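Local atomic coordinates of ribosomal RNA processing protein 6 (Trypanosoma brucei brucei, PDB entry 4NLC), a protein that probably trims and degrades RNA from its 3' end, as a 3'-5' exoribonuclease of the nuclear exosome that takes part in ribosomal RNA processing. Residues A[43-48]-A[256-261]; A[61-66]-A[191-196]; A[170-175]-A[231-236]. The protein carries 1 engineered substitution. All coordinates share one frame; numbering follows the deposited sequence.

Contact 1: residues A[43-48]-A[256-261]; sequences ERIKAV and ESRLLS
The side chains of I45 and R258 run alongside each other, pointing opposite ways, branched aliphatic chain against the methylenes of the arginine. The I45 methyl CG2 rests 3.5 Å from R258 CG, an apolar fit that uses the greasy stem of an otherwise charged residue. In I45, CG1 lies beside the backbone N (chi1 -61°), which leaves CG2 anti to that N, while CG1 carries CD1 to S261. CG2 also meets the serine, lying 3.5 Å from S261 OG.

The hydroxyl has a partner within its own helix, which makes its apolar neighbours easier to accept: S261 OG donates to R258 O at 2.6 Å, in the carbonyl plane and on a lone pair. The contact ties the short helix 42-46, near the start of the chain, to the end of helix 249-261, which itself leans on the edge strand 169-171 of the RNase H-like exonuclease sheet. H39, whose NE2 is hydrogen-bonded to S261 O and which touches I45, extends the same seam.

Beyond its stem, R258 bends at chi3. CD passes 3.3 Å from I45 O, and NH1 comes within 3.3 Å of V48 O at an angle too poor for a hydrogen bond.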
loop_
_atom_site.group_PDB
_atom_site.type_symbol
_atom_site.label_atom_id
_atom_site.label_comp_id
_atom_site.label_asym_id
_atom_site.label_seq_id
_atom_site.Cartn_x
_atom_site.Cartn_y
_atom_site.Cartn_z
ATOM N N GLU A 43 17.790 10.964 -8.503
ATOM C CA GLU A 43 18.533 12.138 -8.982
ATOM C C GLU A 43 17.592 13.308 -9.324
ATOM O O GLU A 43 17.889 14.440 -8.970
ATOM C CB GLU A 43 19.426 11.785 -10.191
ATOM C CG GLU A 43 20.397 10.647 -9.932
ATOM C CD GLU A 43 19.919 9.246 -10.285
ATOM O OE1 GLU A 43 18.687 9.007 -10.348
ATOM O OE2 GLU A 43 20.796 8.373 -10.478
ATOM N N ARG A 44 16.450 13.032 -9.978
ATOM C CA ARG A 44 15.486 14.093 -10.297
ATOM C C ARG A 44 14.851 14.708 -9.027
ATOM O O ARG A 44 14.776 15.932 -8.929
ATOM C CB ARG A 44 14.418 13.597 -11.271
ATOM C CG ARG A 44 13.716 14.731 -11.988
ATOM C CD ARG A 44 12.689 14.225 -12.974
ATOM N NE ARG A 44 13.276 13.578 -14.150
ATOM C CZ ARG A 44 12.556 12.980 -15.089
ATOM N NH1 ARG A 44 11.235 12.963 -15.007
ATOM N NH2 ARG A 44 13.150 12.400 -16.122
ATOM N N ILE A 45 14.412 13.864 -8.061
ATOM C CA ILE A 45 13.802 14.334 -6.807
ATOM C C ILE A 45 14.807 15.163 -5.962
ATOM O O ILE A 45 14.444 16.205 -5.400
ATOM C CB ILE A 45 13.150 13.165 -6.009
ATOM C CG1 ILE A 45 12.009 12.467 -6.830
ATOM C CG2 ILE A 45 12.674 13.618 -4.622
ATOM C CD1 ILE A 45 11.406 11.169 -6.187
ATOM N N LYS A 46 16.060 14.708 -5.879
ATOM C CA LYS A 46 17.092 15.434 -5.123
ATOM C C LYS A 46 17.501 16.749 -5.811
ATOM O O LYS A 46 18.020 17.622 -5.143
ATOM C CB LYS A 46 18.318 14.547 -4.845
ATOM C CG LYS A 46 18.011 13.381 -3.899
ATOM C CD LYS A 46 19.041 12.308 -4.003
ATOM C CE LYS A 46 18.717 11.149 -3.095
ATOM N NZ LYS A 46 19.705 10.037 -3.253
ATOM N N ALA A 47 17.276 16.887 -7.129
ATOM C CA ALA A 47 17.593 18.099 -7.895
ATOM C C ALA A 47 16.358 19.022 -8.085
ATOM O O ALA A 47 16.464 20.012 -8.804
ATOM C CB ALA A 47 18.142 17.704 -9.262
ATOM N N VAL A 48 15.195 18.694 -7.479
ATOM C CA VAL A 48 13.956 19.452 -7.704
ATOM C C VAL A 48 13.623 20.396 -6.551
ATOM O O VAL A 48 13.759 20.032 -5.383
ATOM C CB VAL A 48 12.773 18.488 -8.071
ATOM C CG1 VAL A 48 11.623 18.523 -7.064
ATOM C CG2 VAL A 48 12.272 18.755 -9.483
ATOM N N GLU A 256 11.048 16.863 4.433
ATOM C CA GLU A 256 10.763 15.570 5.044
ATOM C C GLU A 256 9.913 14.697 4.118
ATOM O O GLU A 256 10.205 13.512 3.996
ATOM C CB GLU A 256 10.130 15.760 6.431
ATOM C CG GLU A 256 11.102 16.377 7.424
ATOM C CD GLU A 256 12.145 15.427 7.978
ATOM O OE1 GLU A 256 13.238 15.318 7.376
ATOM O OE2 GLU A 256 11.875 14.800 9.027
ATOM N N SER A 257 8.878 15.290 3.457
ATOM C CA SER A 257 8.002 14.622 2.480
ATOM C C SER A 257 8.811 14.129 1.255
ATOM O O SER A 257 8.559 13.035 0.775
ATOM C CB SER A 257 6.889 15.559 2.018
ATOM O OG SER A 257 6.182 16.116 3.116
ATOM N N ARG A 258 9.816 14.911 0.802
ATOM C CA ARG A 258 10.714 14.557 -0.307
ATOM C C ARG A 258 11.543 13.312 0.068
ATOM O O ARG A 258 11.663 12.395 -0.732
ATOM C CB ARG A 258 11.618 15.753 -0.661
ATOM C CG ARG A 258 12.800 15.436 -1.583
ATOM C CD ARG A 258 13.286 16.662 -2.335
ATOM N NE ARG A 258 13.952 17.619 -1.456
ATOM C CZ ARG A 258 13.713 18.925 -1.444
ATOM N NH1 ARG A 258 12.848 19.458 -2.301
ATOM N NH2 ARG A 258 14.356 19.713 -0.594
ATOM N N LEU A 259 12.065 13.265 1.299
ATOM C CA LEU A 259 12.794 12.119 1.828
ATOM C C LEU A 259 11.929 10.864 1.811
ATOM O O LEU A 259 12.432 9.787 1.480
ATOM C CB LEU A 259 13.334 12.414 3.238
ATOM C CG LEU A 259 14.444 13.490 3.289
ATOM C CD1 LEU A 259 14.797 13.849 4.700
ATOM C CD2 LEU A 259 15.687 13.038 2.573
ATOM N N LEU A 260 10.621 11.014 2.101
ATOM C CA LEU A 260 9.649 9.909 2.050
ATOM C C LEU A 260 9.408 9.447 0.597
ATOM O O LEU A 260 9.260 8.248 0.358
ATOM C CB LEU A 260 8.325 10.301 2.724
ATOM C CG LEU A 260 7.351 9.159 3.015
ATOM C CD1 LEU A 260 7.921 8.198 4.046
ATOM C CD2 LEU A 260 6.031 9.686 3.481
ATOM N N SER A 261 9.401 10.387 -0.359
ATOM C CA SER A 261 9.238 10.074 -1.785
ATOM C C SER A 261 10.454 9.339 -2.353
ATOM O O SER A 261 10.329 8.681 -3.373
ATOM C CB SER A 261 8.926 11.329 -2.596
ATOM O OG SER A 261 10.079 12.116 -2.834
#

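Contact 2: residues A[61-66]-A[191-196]; sequences TPYLSL and HFCQVK
A sulfur-aromatic contact joins these two segments: C193 SG stands 4.5 Å from the centroid of the Y63 ring, 40° off the ring normal, and so approaches it obliquely. The sulfur is almost equally near two ring carbons, 3.9 Å from Y63 CE1 and 4.0 Å from Y63 CD1. Further along the same side of the ring the cysteine CB takes over, with C193 CB 3.7 Å from Y63 CE1. A cysteine suits this buried place because its small, polarisable thiol can lie close to a π-system. The backbone directs CB at the tyrosine, and the first torsion (chi1 -44°), with SG anti to the carbonyl carbon, brings the sulfur to the same side of the ring.

Y63 belongs to an extended loop that leads towards strand 71-74, and C193 to the segment in which helix 185-193, one of the helices of the RNase H-like exonuclease domain, gives way to loop. The contact thus joins the loop to a helix of that domain. F225 meets the Y63 ring edge-to-face and also touches C193 and V195, while Y228 reaches C193 from helix 226-238; together they make a largely aromatic surround for the thiol.

Y63 has the larger share of the buried surface. Its CG sits between the backbone N and the carbonyl carbon (chi1 55°), and from there the ring extends across to the cysteine. The phenol end continues past the thiol to the backbone, where Y63 OH lies 3.3 Å from C193 O.

Directly after C193 the chain changes course. Q194 takes up a positive phi, leaving helical geometry, and V195 then continues in an extended conformation, its CB directed back towards the loop.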
loop_
_atom_site.group_PDB
_atom_site.type_symbol
_atom_site.label_atom_id
_atom_site.label_comp_id
_atom_site.label_asym_id
_atom_site.label_seq_id
_atom_site.Cartn_x
_atom_site.Cartn_y
_atom_site.Cartn_z
ATOM N N THR A 61 -8.736 27.629 0.195
ATOM C CA THR A 61 -9.839 27.356 -0.732
ATOM C C THR A 61 -10.641 26.254 -0.034
ATOM O O THR A 61 -10.124 25.138 0.131
ATOM C CB THR A 61 -9.323 26.949 -2.107
ATOM O OG1 THR A 61 -8.607 28.048 -2.662
ATOM C CG2 THR A 61 -10.434 26.515 -3.048
ATOM N N PRO A 62 -11.858 26.561 0.475
ATOM C CA PRO A 62 -12.607 25.527 1.202
ATOM C C PRO A 62 -13.088 24.397 0.312
ATOM O O PRO A 62 -13.259 24.570 -0.893
ATOM C CB PRO A 62 -13.750 26.293 1.891
ATOM C CG PRO A 62 -13.470 27.753 1.644
ATOM C CD PRO A 62 -12.619 27.822 0.408
ATOM N N TYR A 63 -13.232 23.222 0.915
ATOM C CA TYR A 63 -13.718 22.006 0.284
ATOM C C TYR A 63 -15.126 22.266 -0.258
ATOM O O TYR A 63 -15.857 23.114 0.260
ATOM C CB TYR A 63 -13.727 20.854 1.308
ATOM C CG TYR A 63 -14.514 21.149 2.572
ATOM C CD1 TYR A 63 -13.935 21.844 3.631
ATOM C CD2 TYR A 63 -15.835 20.731 2.710
ATOM C CE1 TYR A 63 -14.665 22.152 4.780
ATOM C CE2 TYR A 63 -16.572 21.030 3.857
ATOM C CZ TYR A 63 -15.973 21.721 4.901
ATOM O OH TYR A 63 -16.669 21.987 6.060
ATOM N N LEU A 64 -15.497 21.547 -1.291
ATOM C CA LEU A 64 -16.798 21.717 -1.928
ATOM C C LEU A 64 -17.875 20.937 -1.176
ATOM O O LEU A 64 -17.569 20.180 -0.251
ATOM C CB LEU A 64 -16.710 21.240 -3.394
ATOM C CG LEU A 64 -15.664 21.898 -4.302
ATOM C CD1 LEU A 64 -15.914 21.512 -5.740
ATOM C CD2 LEU A 64 -15.697 23.423 -4.187
ATOM N N SER A 65 -19.137 21.148 -1.543
ATOM C CA SER A 65 -20.217 20.391 -0.936
ATOM C C SER A 65 -20.187 18.996 -1.530
ATOM O O SER A 65 -20.038 18.848 -2.759
ATOM C CB SER A 65 -21.562 21.023 -1.266
ATOM O OG SER A 65 -22.598 20.096 -0.994
ATOM N N LEU A 66 -20.406 17.984 -0.686
ATOM C CA LEU A 66 -20.503 16.599 -1.167
ATOM C C LEU A 66 -21.807 16.385 -1.975
ATOM O O LEU A 66 -21.885 15.464 -2.779
ATOM C CB LEU A 66 -20.416 15.596 -0.006
ATOM C CG LEU A 66 -19.042 15.385 0.619
ATOM C CD1 LEU A 66 -19.159 14.528 1.866
ATOM C CD2 LEU A 66 -18.062 14.755 -0.367
ATOM N N HIS A 191 -10.686 18.119 12.799
ATOM C CA HIS A 191 -10.112 19.338 13.387
ATOM C C HIS A 191 -10.331 20.575 12.516
ATOM O O HIS A 191 -10.744 21.623 13.009
ATOM C CB HIS A 191 -8.612 19.146 13.692
ATOM C CG HIS A 191 -7.994 20.289 14.422
ATOM N ND1 HIS A 191 -8.298 20.545 15.734
ATOM C CD2 HIS A 191 -7.108 21.215 13.990
ATOM C CE1 HIS A 191 -7.588 21.613 16.071
ATOM N NE2 HIS A 191 -6.848 22.044 15.058
ATOM N N PHE A 192 -10.068 20.444 11.222
ATOM C CA PHE A 192 -10.175 21.564 10.298
ATOM C C PHE A 192 -11.548 21.727 9.636
ATOM O O PHE A 192 -11.980 22.855 9.416
ATOM C CB PHE A 192 -9.070 21.473 9.243
ATOM C CG PHE A 192 -7.682 21.650 9.816
ATOM C CD1 PHE A 192 -7.283 22.872 10.361
ATOM C CD2 PHE A 192 -6.751 20.616 9.757
ATOM C CE1 PHE A 192 -5.991 23.046 10.855
ATOM C CE2 PHE A 192 -5.459 20.790 10.262
ATOM C CZ PHE A 192 -5.089 22.004 10.807
ATOM N N CYS A 193 -12.214 20.627 9.302
ATOM C CA CYS A 193 -13.487 20.693 8.590
ATOM C C CYS A 193 -14.697 20.431 9.462
ATOM O O CYS A 193 -15.808 20.699 9.012
ATOM C CB CYS A 193 -13.472 19.755 7.384
ATOM S SG CYS A 193 -11.953 19.811 6.412
ATOM N N GLN A 194 -14.501 19.863 10.673
ATOM C CA GLN A 194 -15.575 19.489 11.600
ATOM C C GLN A 194 -16.508 18.420 10.982
ATOM O O GLN A 194 -17.729 18.446 11.195
ATOM C CB GLN A 194 -16.344 20.722 12.125
ATOM C CG GLN A 194 -15.660 21.450 13.270
ATOM C CD GLN A 194 -16.635 22.333 14.018
ATOM O OE1 GLN A 194 -17.841 22.056 14.104
ATOM N NE2 GLN A 194 -16.132 23.411 14.599
ATOM N N VAL A 195 -15.907 17.495 10.207
ATOM C CA VAL A 195 -16.556 16.356 9.549
ATOM C C VAL A 195 -15.984 15.061 10.186
ATOM O O VAL A 195 -14.757 14.887 10.250
ATOM C CB VAL A 195 -16.356 16.359 7.990
ATOM C CG1 VAL A 195 -16.850 15.060 7.342
ATOM C CG2 VAL A 195 -17.019 17.566 7.333
ATOM N N LYS A 196 -16.878 14.149 10.618
ATOM C CA LYS A 196 -16.452 12.862 11.157
ATOM C C LYS A 196 -16.419 11.838 10.039
ATOM O O LYS A 196 -17.445 11.559 9.422
ATOM C CB LYS A 196 -17.326 12.400 12.334
ATOM C CG LYS A 196 -16.832 12.955 13.654
ATOM C CD LYS A 196 -16.349 11.868 14.612
ATOM C CE LYS A 196 -15.529 12.470 15.728
ATOM N NZ LYS A 196 -15.049 11.457 16.700
#

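Contact 3: residues A[170-175]-A[231-236]; sequences FDTSIA and DRLKQL
T172 OG1 is gripped by two groups, being hydrogen-bonded to F148 O, at the end of strand 145-148, and to ND1 of the next residue, H149; this fixes the rotation of a side chain whose carbon part faces L233. The first torsion (chi1 46°) puts the hydroxyl between the backbone N and the carbonyl carbon and turns CG2 beside that N. Threonine suits the position because it serves two surroundings at once, its oxygen going to polar partners and its carbons to the leucine.

L233 reaches across chiefly with one methyl. Its CD1 lies 3.6 Å from T172 CB and 3.5 Å from T172 O, and the leucine side chain lies nearly perpendicular to that of T172. The same methyl is 3.9 Å from A175 CB, so it sits against one turn of helix 172-178. Alanine there lets the two helices come close: the CA atoms of A175 and L233 are 6.6 Å apart. L179 and F192 touch L233 as well, adding apolar neighbours.

The turn that L233 meets starts at an N-cap. D171 OD1 accepts from S173 N at 2.9 Å, nearly along the carboxylate C-O axis, with a weak second bond from I174 N at 3.4 Å. The carboxylate is also hydrogen-bonded through OD1 to G150 N and through OD2 to A151 N, so the aspartate pins the helix start to the loop after strand 145-148. Its negative charge probably interacts favourably with the positive end of the helix dipole.

Strand 169-171 passes straight into helix 172-178, and helix 226-238 packs beside it against the margin of the mixed sheet: a strand-to-helix junction covered by a second helix, in keeping with the α/β, RNase H-like fold of DEDD-family 3'-5' exonucleases.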
loop_
_atom_site.group_PDB
_atom_site.type_symbol
_atom_site.label_atom_id
_atom_site.label_comp_id
_atom_site.label_asym_id
_atom_site.label_seq_id
_atom_site.Cartn_x
_atom_site.Cartn_y
_atom_site.Cartn_z
ATOM N N PHE A 170 3.798 16.245 -0.847
ATOM C CA PHE A 170 3.555 16.947 0.407
ATOM C C PHE A 170 2.703 16.005 1.257
ATOM O O PHE A 170 1.622 15.603 0.837
ATOM C CB PHE A 170 2.930 18.344 0.259
ATOM C CG PHE A 170 2.904 19.095 1.577
ATOM C CD1 PHE A 170 1.858 18.920 2.480
ATOM C CD2 PHE A 170 3.929 19.976 1.919
ATOM C CE1 PHE A 170 1.825 19.634 3.683
ATOM C CE2 PHE A 170 3.887 20.695 3.116
ATOM C CZ PHE A 170 2.846 20.501 4.000
ATOM N N ASP A 171 3.223 15.619 2.423
ATOM C CA ASP A 171 2.537 14.699 3.319
ATOM C C ASP A 171 1.955 15.482 4.501
ATOM O O ASP A 171 2.705 16.002 5.330
ATOM C CB ASP A 171 3.494 13.581 3.768
ATOM C CG ASP A 171 2.830 12.430 4.524
ATOM O OD1 ASP A 171 1.878 12.690 5.304
ATOM O OD2 ASP A 171 3.315 11.299 4.411
ATOM N N THR A 172 0.616 15.574 4.559
ATOM C CA THR A 172 -0.100 16.331 5.592
ATOM C C THR A 172 0.037 15.696 7.002
ATOM O O THR A 172 -0.117 16.401 8.005
ATOM C CB THR A 172 -1.569 16.590 5.193
ATOM O OG1 THR A 172 -2.149 15.392 4.703
ATOM C CG2 THR A 172 -1.701 17.675 4.154
ATOM N N SER A 173 0.353 14.395 7.074
ATOM C CA SER A 173 0.563 13.736 8.349
ATOM C C SER A 173 1.935 14.184 8.905
ATOM O O SER A 173 2.037 14.474 10.095
ATOM C CB SER A 173 0.468 12.221 8.193
ATOM O OG SER A 173 0.746 11.576 9.424
ATOM N N ILE A 174 2.957 14.322 8.033
ATOM C CA ILE A 174 4.287 14.811 8.433
ATOM C C ILE A 174 4.156 16.261 8.929
ATOM O O ILE A 174 4.767 16.598 9.941
ATOM C CB ILE A 174 5.378 14.617 7.333
ATOM C CG1 ILE A 174 5.636 13.102 7.061
ATOM C CG2 ILE A 174 6.692 15.344 7.704
ATOM C CD1 ILE A 174 6.649 12.823 5.940
ATOM N N ALA A 175 3.313 17.091 8.262
ATOM C CA ALA A 175 3.035 18.474 8.691
ATOM C C ALA A 175 2.508 18.483 10.136
ATOM O O ALA A 175 3.043 19.187 10.976
ATOM C CB ALA A 175 2.011 19.120 7.761
ATOM N N ASP A 231 -3.997 23.622 2.798
ATOM C CA ASP A 231 -3.986 25.089 2.907
ATOM C C ASP A 231 -3.867 25.532 4.388
ATOM O O ASP A 231 -3.014 26.349 4.720
ATOM C CB ASP A 231 -5.269 25.682 2.296
ATOM C CG ASP A 231 -5.434 25.591 0.797
ATOM O OD1 ASP A 231 -4.445 25.286 0.106
ATOM O OD2 ASP A 231 -6.541 25.870 0.310
ATOM N N ARG A 232 -4.669 24.931 5.272
ATOM C CA ARG A 232 -4.655 25.223 6.711
ATOM C C ARG A 232 -3.327 24.858 7.410
ATOM O O ARG A 232 -2.832 25.640 8.236
ATOM C CB ARG A 232 -5.855 24.560 7.397
ATOM C CG ARG A 232 -7.222 25.191 7.023
ATOM C CD ARG A 232 -7.504 26.560 7.639
ATOM N NE ARG A 232 -7.444 26.550 9.108
ATOM C CZ ARG A 232 -8.442 26.193 9.913
ATOM N NH1 ARG A 232 -9.617 25.823 9.408
ATOM N NH2 ARG A 232 -8.274 26.204 11.228
ATOM N N LEU A 233 -2.732 23.689 7.058
ATOM C CA LEU A 233 -1.432 23.273 7.616
ATOM C C LEU A 233 -0.295 24.172 7.121
ATOM O O LEU A 233 0.615 24.471 7.891
ATOM C CB LEU A 233 -1.138 21.804 7.322
ATOM C CG LEU A 233 -2.043 20.804 8.037
ATOM C CD1 LEU A 233 -1.837 19.402 7.487
ATOM C CD2 LEU A 233 -1.811 20.836 9.525
ATOM N N LYS A 234 -0.369 24.630 5.847
ATOM C CA LYS A 234 0.609 25.574 5.278
ATOM C C LYS A 234 0.646 26.861 6.082
ATOM O O LYS A 234 1.731 27.317 6.419
ATOM C CB LYS A 234 0.287 25.913 3.809
ATOM C CG LYS A 234 0.905 24.932 2.833
ATOM C CD LYS A 234 0.327 25.040 1.430
ATOM C CE LYS A 234 0.422 26.390 0.771
ATOM N NZ LYS A 234 0.274 26.294 -0.711
ATOM N N GLN A 235 -0.529 27.418 6.428
ATOM C CA GLN A 235 -0.630 28.656 7.234
ATOM C C GLN A 235 -0.049 28.465 8.635
ATOM O O GLN A 235 0.675 29.331 9.100
ATOM C CB GLN A 235 -2.075 29.159 7.319
ATOM C CG GLN A 235 -2.678 29.473 5.958
ATOM C CD GLN A 235 -4.159 29.736 6.028
ATOM O OE1 GLN A 235 -4.872 29.252 6.908
ATOM N NE2 GLN A 235 -4.661 30.476 5.068
ATOM N N LEU A 236 -0.333 27.318 9.283
ATOM C CA LEU A 236 0.192 26.984 10.609
ATOM C C LEU A 236 1.709 26.785 10.587
ATOM O O LEU A 236 2.380 27.169 11.533
ATOM C CB LEU A 236 -0.485 25.719 11.165
ATOM C CG LEU A 236 -1.892 25.897 11.724
ATOM C CD1 LEU A 236 -2.584 24.546 11.887
ATOM C CD2 LEU A 236 -1.871 26.673 13.060
#

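In the fold
Contact 3 is the buried one, joining helix 226-238 to a strand-helix junction of the exonuclease fold. Contacts 1 and 2 are only partly buried, and in each a segment from the N-terminal part of the chain lies against a helix. Their centres are 30 Å apart, whereas contact 3 touches both: S257 of contact 1 probably hydrogen-bonds through OG to D171 N, and T61 of contact 2 probably does so through its N to D231 OD2. Leucine, alanine and threonine carbons meet in contact 3; contact 1 uses an arginine stem on a partly exposed residue, and contact 2 a tyrosine ring against a thiol.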